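Local atomic coordinates of transcriptional regulatory protein (Chlamydia trachomatis, PDB entry 3Q7R), a protein that may act as a global positive regulator of transcription, binding a cis-acting element in its own promoter and so probably activating its own expression. Residues 21-32 with 101-112. Numbering follows the deposited sequence.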
loop_
_atom_site.group_PDB
_atom_site.type_symbol
_atom_site.label_atom_id
_atom_site.label_comp_id
_atom_site.label_asym_id
_atom_site.label_seq_id
_atom_site.Cartn_x
_atom_site.Cartn_y
_atom_site.Cartn_z
ATOM N N HIS A 21 16.444 7.969 -7.849
ATOM C CA HIS A 21 16.995 7.998 -6.496
ATOM C C HIS A 21 17.977 6.847 -6.300
ATOM O O HIS A 21 17.654 5.848 -5.654
ATOM C CB HIS A 21 15.843 7.964 -5.485
ATOM C CG HIS A 21 15.104 9.271 -5.404
ATOM N ND1 HIS A 21 13.899 9.545 -6.026
ATOM C CD2 HIS A 21 15.476 10.426 -4.793
ATOM C CE1 HIS A 21 13.528 10.793 -5.742
ATOM N NE2 HIS A 21 14.476 11.349 -5.011
ATOM N N TRP A 22 19.158 6.995 -6.891
ATOM C CA TRP A 22 20.188 5.980 -6.812
ATOM C C TRP A 22 20.561 5.666 -5.349
ATOM O O TRP A 22 20.826 4.521 -5.029
ATOM C CB TRP A 22 21.432 6.424 -7.594
ATOM C CG TRP A 22 21.194 6.477 -9.091
ATOM C CD1 TRP A 22 20.701 7.538 -9.804
ATOM C CD2 TRP A 22 21.435 5.434 -10.053
ATOM N NE1 TRP A 22 20.629 7.221 -11.137
ATOM C CE2 TRP A 22 21.070 5.936 -11.320
ATOM C CE3 TRP A 22 21.947 4.139 -9.970
ATOM C CZ2 TRP A 22 21.200 5.193 -12.483
ATOM C CZ3 TRP A 22 22.065 3.396 -11.126
ATOM C CH2 TRP A 22 21.695 3.926 -12.371
ATOM N N ASP A 23 20.555 6.655 -4.457
ATOM C CA ASP A 23 20.928 6.382 -3.056
ATOM C C ASP A 23 19.884 5.519 -2.361
ATOM O O ASP A 23 20.213 4.570 -1.678
ATOM C CB ASP A 23 21.188 7.683 -2.274
ATOM C CG ASP A 23 20.079 8.735 -2.434
ATOM O OD1 ASP A 23 19.092 8.580 -3.210
ATOM O OD2 ASP A 23 20.209 9.773 -1.740
ATOM N N LEU A 24 18.604 5.809 -2.597
ATOM C CA LEU A 24 17.528 4.950 -2.104
ATOM C C LEU A 24 17.720 3.505 -2.635
ATOM O O LEU A 24 17.564 2.539 -1.902
ATOM C CB LEU A 24 16.146 5.479 -2.510
ATOM C CG LEU A 24 14.944 4.606 -2.127
ATOM C CD1 LEU A 24 14.748 4.519 -0.589
ATOM C CD2 LEU A 24 13.678 5.175 -2.815
ATOM N N PHE A 25 18.014 3.369 -3.918
ATOM C CA PHE A 25 18.233 2.072 -4.514
ATOM C C PHE A 25 19.355 1.281 -3.841
ATOM O O PHE A 25 19.133 0.120 -3.407
ATOM C CB PHE A 25 18.570 2.210 -5.993
ATOM C CG PHE A 25 18.946 0.901 -6.640
ATOM C CD1 PHE A 25 18.013 -0.137 -6.763
ATOM C CD2 PHE A 25 20.251 0.697 -7.107
ATOM C CE1 PHE A 25 18.375 -1.330 -7.382
ATOM C CE2 PHE A 25 20.614 -0.494 -7.709
ATOM C CZ PHE A 25 19.672 -1.525 -7.845
ATOM N N PHE A 26 20.553 1.873 -3.789
ATOM C CA PHE A 26 21.715 1.131 -3.274
ATOM C C PHE A 26 21.494 0.807 -1.778
ATOM O O PHE A 26 21.789 -0.306 -1.343
ATOM C CB PHE A 26 23.014 1.915 -3.526
ATOM C CG PHE A 26 23.441 1.913 -4.966
ATOM C CD1 PHE A 26 23.640 0.706 -5.633
ATOM C CD2 PHE A 26 23.603 3.100 -5.657
ATOM C CE1 PHE A 26 24.005 0.687 -6.973
ATOM C CE2 PHE A 26 23.980 3.086 -7.007
ATOM C CZ PHE A 26 24.167 1.889 -7.651
ATOM N N GLN A 27 20.911 1.742 -1.024
ATOM C CA GLN A 27 20.719 1.528 0.404
ATOM C C GLN A 27 19.635 0.496 0.683
ATOM O O GLN A 27 19.765 -0.297 1.631
ATOM C CB GLN A 27 20.416 2.841 1.115
ATOM C CG GLN A 27 21.666 3.719 1.086
ATOM C CD GLN A 27 21.466 5.041 1.750
ATOM O OE1 GLN A 27 20.712 5.151 2.709
ATOM N NE2 GLN A 27 22.150 6.064 1.250
ATOM N N THR A 28 18.575 0.493 -0.137
ATOM C CA THR A 28 17.533 -0.494 0.040
ATOM C C THR A 28 18.050 -1.869 -0.345
ATOM O O THR A 28 17.790 -2.840 0.333
ATOM C CB THR A 28 16.288 -0.136 -0.789
ATOM O OG1 THR A 28 15.776 1.122 -0.343
ATOM C CG2 THR A 28 15.206 -1.207 -0.574
ATOM N N LYS A 29 18.779 -1.953 -1.444
ATOM C CA LYS A 29 19.267 -3.244 -1.928
ATOM C C LYS A 29 20.134 -3.922 -0.851
ATOM O O LYS A 29 20.006 -5.144 -0.604
ATOM C CB LYS A 29 19.999 -3.007 -3.244
ATOM C CG LYS A 29 20.737 -4.155 -3.858
ATOM C CD LYS A 29 21.354 -3.610 -5.162
ATOM C CE LYS A 29 21.795 -4.729 -6.073
ATOM N NZ LYS A 29 23.036 -5.332 -5.587
ATOM N N GLU A 30 20.990 -3.156 -0.167
ATOM C CA GLU A 30 21.854 -3.735 0.853
ATOM C C GLU A 30 21.102 -4.232 2.087
ATOM O O GLU A 30 21.636 -5.022 2.852
ATOM C CB GLU A 30 22.974 -2.766 1.231
ATOM C CG GLU A 30 22.569 -1.406 1.752
ATOM C CD GLU A 30 23.769 -0.471 1.886
ATOM O OE1 GLU A 30 24.820 -0.784 1.280
ATOM O OE2 GLU A 30 23.667 0.567 2.589
ATOM N N LEU A 31 19.872 -3.771 2.292
ATOM C CA LEU A 31 19.074 -4.264 3.416
ATOM C C LEU A 31 18.293 -5.524 3.092
ATOM O O LEU A 31 17.797 -6.188 4.010
ATOM C CB LEU A 31 18.100 -3.181 3.893
ATOM C CG LEU A 31 18.766 -1.892 4.403
ATOM C CD1 LEU A 31 17.742 -0.810 4.708
ATOM C CD2 LEU A 31 19.618 -2.191 5.655
ATOM N N LEU A 32 18.145 -5.823 1.804
ATOM C CA LEU A 32 17.358 -6.985 1.367
ATOM C C LEU A 32 18.268 -8.202 1.302
ATOM O O LEU A 32 19.412 -8.089 0.877
ATOM C CB LEU A 32 16.708 -6.735 0.000
ATOM C CG LEU A 32 15.490 -5.790 0.032
ATOM C CD1 LEU A 32 15.068 -5.368 -1.348
ATOM C CD2 LEU A 32 14.334 -6.459 0.766
ATOM N N ARG A 101 6.136 9.844 0.456
ATOM C CA ARG A 101 7.348 10.231 1.155
ATOM C C ARG A 101 6.999 10.959 2.480
ATOM O O ARG A 101 5.953 11.586 2.628
ATOM C CB ARG A 101 8.234 11.108 0.240
ATOM C CG ARG A 101 8.972 10.262 -0.834
ATOM C CD ARG A 101 9.983 11.052 -1.727
ATOM N NE ARG A 101 10.860 10.062 -2.263
ATOM C CZ ARG A 101 10.632 9.372 -3.388
ATOM N NH1 ARG A 101 9.622 9.692 -4.208
ATOM N NH2 ARG A 101 11.447 8.379 -3.710
ATOM N N PRO A 102 7.912 10.893 3.439
ATOM C CA PRO A 102 9.248 10.284 3.371
ATOM C C PRO A 102 9.285 8.782 3.235
ATOM O O PRO A 102 8.519 8.047 3.872
ATOM C CB PRO A 102 9.886 10.654 4.735
ATOM C CG PRO A 102 9.162 11.835 5.158
ATOM C CD PRO A 102 7.746 11.725 4.653
ATOM N N ILE A 103 10.208 8.343 2.395
ATOM C CA ILE A 103 10.400 6.908 2.150
ATOM C C ILE A 103 11.889 6.661 2.320
ATOM O O ILE A 103 12.696 7.085 1.485
ATOM C CB ILE A 103 10.040 6.482 0.745
ATOM C CG1 ILE A 103 8.524 6.546 0.525
ATOM C CG2 ILE A 103 10.434 5.013 0.522
ATOM C CD1 ILE A 103 8.133 6.586 -0.956
ATOM N N THR A 104 12.239 5.974 3.401
ATOM C CA THR A 104 13.628 5.653 3.735
ATOM C C THR A 104 13.929 4.236 3.263
ATOM O O THR A 104 13.003 3.480 2.928
ATOM C CB THR A 104 13.845 5.668 5.247
ATOM O OG1 THR A 104 13.027 4.653 5.862
ATOM C CG2 THR A 104 13.543 7.066 5.865
ATOM N N PRO A 105 15.226 3.888 3.163
ATOM C CA PRO A 105 15.521 2.500 2.789
ATOM C C PRO A 105 14.896 1.463 3.711
ATOM O O PRO A 105 14.483 0.416 3.196
ATOM C CB PRO A 105 17.049 2.433 2.843
ATOM C CG PRO A 105 17.474 3.849 2.496
ATOM C CD PRO A 105 16.428 4.742 3.159
ATOM N N ARG A 106 14.830 1.702 5.023
ATOM C CA ARG A 106 14.201 0.726 5.912
ATOM C C ARG A 106 12.700 0.551 5.568
ATOM O O ARG A 106 12.187 -0.547 5.595
ATOM C CB ARG A 106 14.385 1.153 7.387
ATOM C CG ARG A 106 15.795 0.902 7.888
ATOM C CD ARG A 106 15.993 1.478 9.285
ATOM N NE ARG A 106 15.252 0.697 10.273
ATOM C CZ ARG A 106 14.605 1.215 11.311
ATOM N NH1 ARG A 106 14.606 2.522 11.513
ATOM N NH2 ARG A 106 13.960 0.420 12.142
ATOM N N ILE A 107 12.011 1.629 5.240
ATOM C CA ILE A 107 10.593 1.508 4.881
ATOM C C ILE A 107 10.456 0.776 3.577
ATOM O O ILE A 107 9.593 -0.085 3.449
ATOM C CB ILE A 107 9.978 2.868 4.794
ATOM C CG1 ILE A 107 9.900 3.440 6.216
ATOM C CG2 ILE A 107 8.584 2.813 4.112
ATOM C CD1 ILE A 107 9.418 4.864 6.289
ATOM N N LEU A 108 11.250 1.158 2.575
ATOM C CA LEU A 108 11.059 0.530 1.268
ATOM C C LEU A 108 11.391 -0.975 1.351
ATOM O O LEU A 108 10.684 -1.816 0.757
ATOM C CB LEU A 108 11.908 1.242 0.205
ATOM C CG LEU A 108 11.767 0.649 -1.186
ATOM C CD1 LEU A 108 10.281 0.707 -1.729
ATOM C CD2 LEU A 108 12.676 1.368 -2.172
ATOM N N LYS A 109 12.456 -1.336 2.091
ATOM C CA LYS A 109 12.763 -2.743 2.270
ATOM C C LYS A 109 11.590 -3.498 2.890
ATOM O O LYS A 109 11.239 -4.598 2.442
ATOM C CB LYS A 109 14.000 -2.879 3.193
ATOM C CG LYS A 109 14.389 -4.343 3.517
ATOM C CD LYS A 109 13.801 -4.779 4.861
ATOM C CE LYS A 109 14.531 -6.010 5.442
ATOM N NZ LYS A 109 13.773 -6.568 6.597
ATOM N N SER A 110 10.975 -2.918 3.917
ATOM C CA SER A 110 9.868 -3.581 4.593
ATOM C C SER A 110 8.644 -3.680 3.698
ATOM O O SER A 110 7.909 -4.669 3.742
ATOM C CB SER A 110 9.526 -2.888 5.926
ATOM O OG SER A 110 10.599 -3.072 6.863
ATOM N N ALA A 111 8.422 -2.636 2.902
ATOM C CA ALA A 111 7.265 -2.616 2.033
ATOM C C ALA A 111 7.402 -3.641 0.916
ATOM O O ALA A 111 6.429 -4.292 0.566
ATOM C CB ALA A 111 7.089 -1.213 1.431
ATOM N N ILE A 112 8.571 -3.690 0.278
ATOM C CA ILE A 112 8.823 -4.680 -0.763
ATOM C C ILE A 112 8.633 -6.080 -0.194
ATOM O O ILE A 112 7.992 -6.943 -0.803
ATOM C CB ILE A 112 10.277 -4.498 -1.281
ATOM C CG1 ILE A 112 10.383 -3.244 -2.145
ATOM C CG2 ILE A 112 10.773 -5.750 -2.020
ATOM C CD1 ILE A 112 11.889 -2.856 -2.416
#
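Thr28 and Pro105 interlock where helix 22-31 and the start of helix 105-118 pack together on one side of the parallel 2-1-3-4-5 sheet of a CheY-like receiver domain. The axes of the 22-31 and 105-112 segments approach to 8.5 Å and cross at -58°. Packing is knobs-into-holes in both directions: Thr28 enters a hole formed by Pro105, Leu108, Lys109 and Ile112, while Pro105 sits among Leu24, Gln27, Thr28 and Leu31. The fit is close, with Pro105 CG 3.4 Å from Gln27 CB. Leu24 and Leu108 cross at about a right angle, and Leu32 CD2 presses on Lys109 CG at 3.5 Å, tighter than usual for two carbons.

The polar contact lies at the Arg101 end. There the guanidinium stacks on the His21 ring, planes 28° apart and centres 4.4 Å apart, with His21 CE1 over one face. Glu57 hydrogen-bonds His21 ND1 through OE2 and forms a salt bridge with Arg101 NH1 through OE1, so the stacked groups share an acidic partner; Asp81 OD1 forms a second salt bridge to NH1.

No hydrogen bond crosses between the two segments. The buried Thr28 hydroxyl is satisfied within its own helix: with OG1 beside the backbone N (chi1 -61°), it donates to Leu24 O at 2.8 Å, approaching from the carbonyl face opposite Thr28 N.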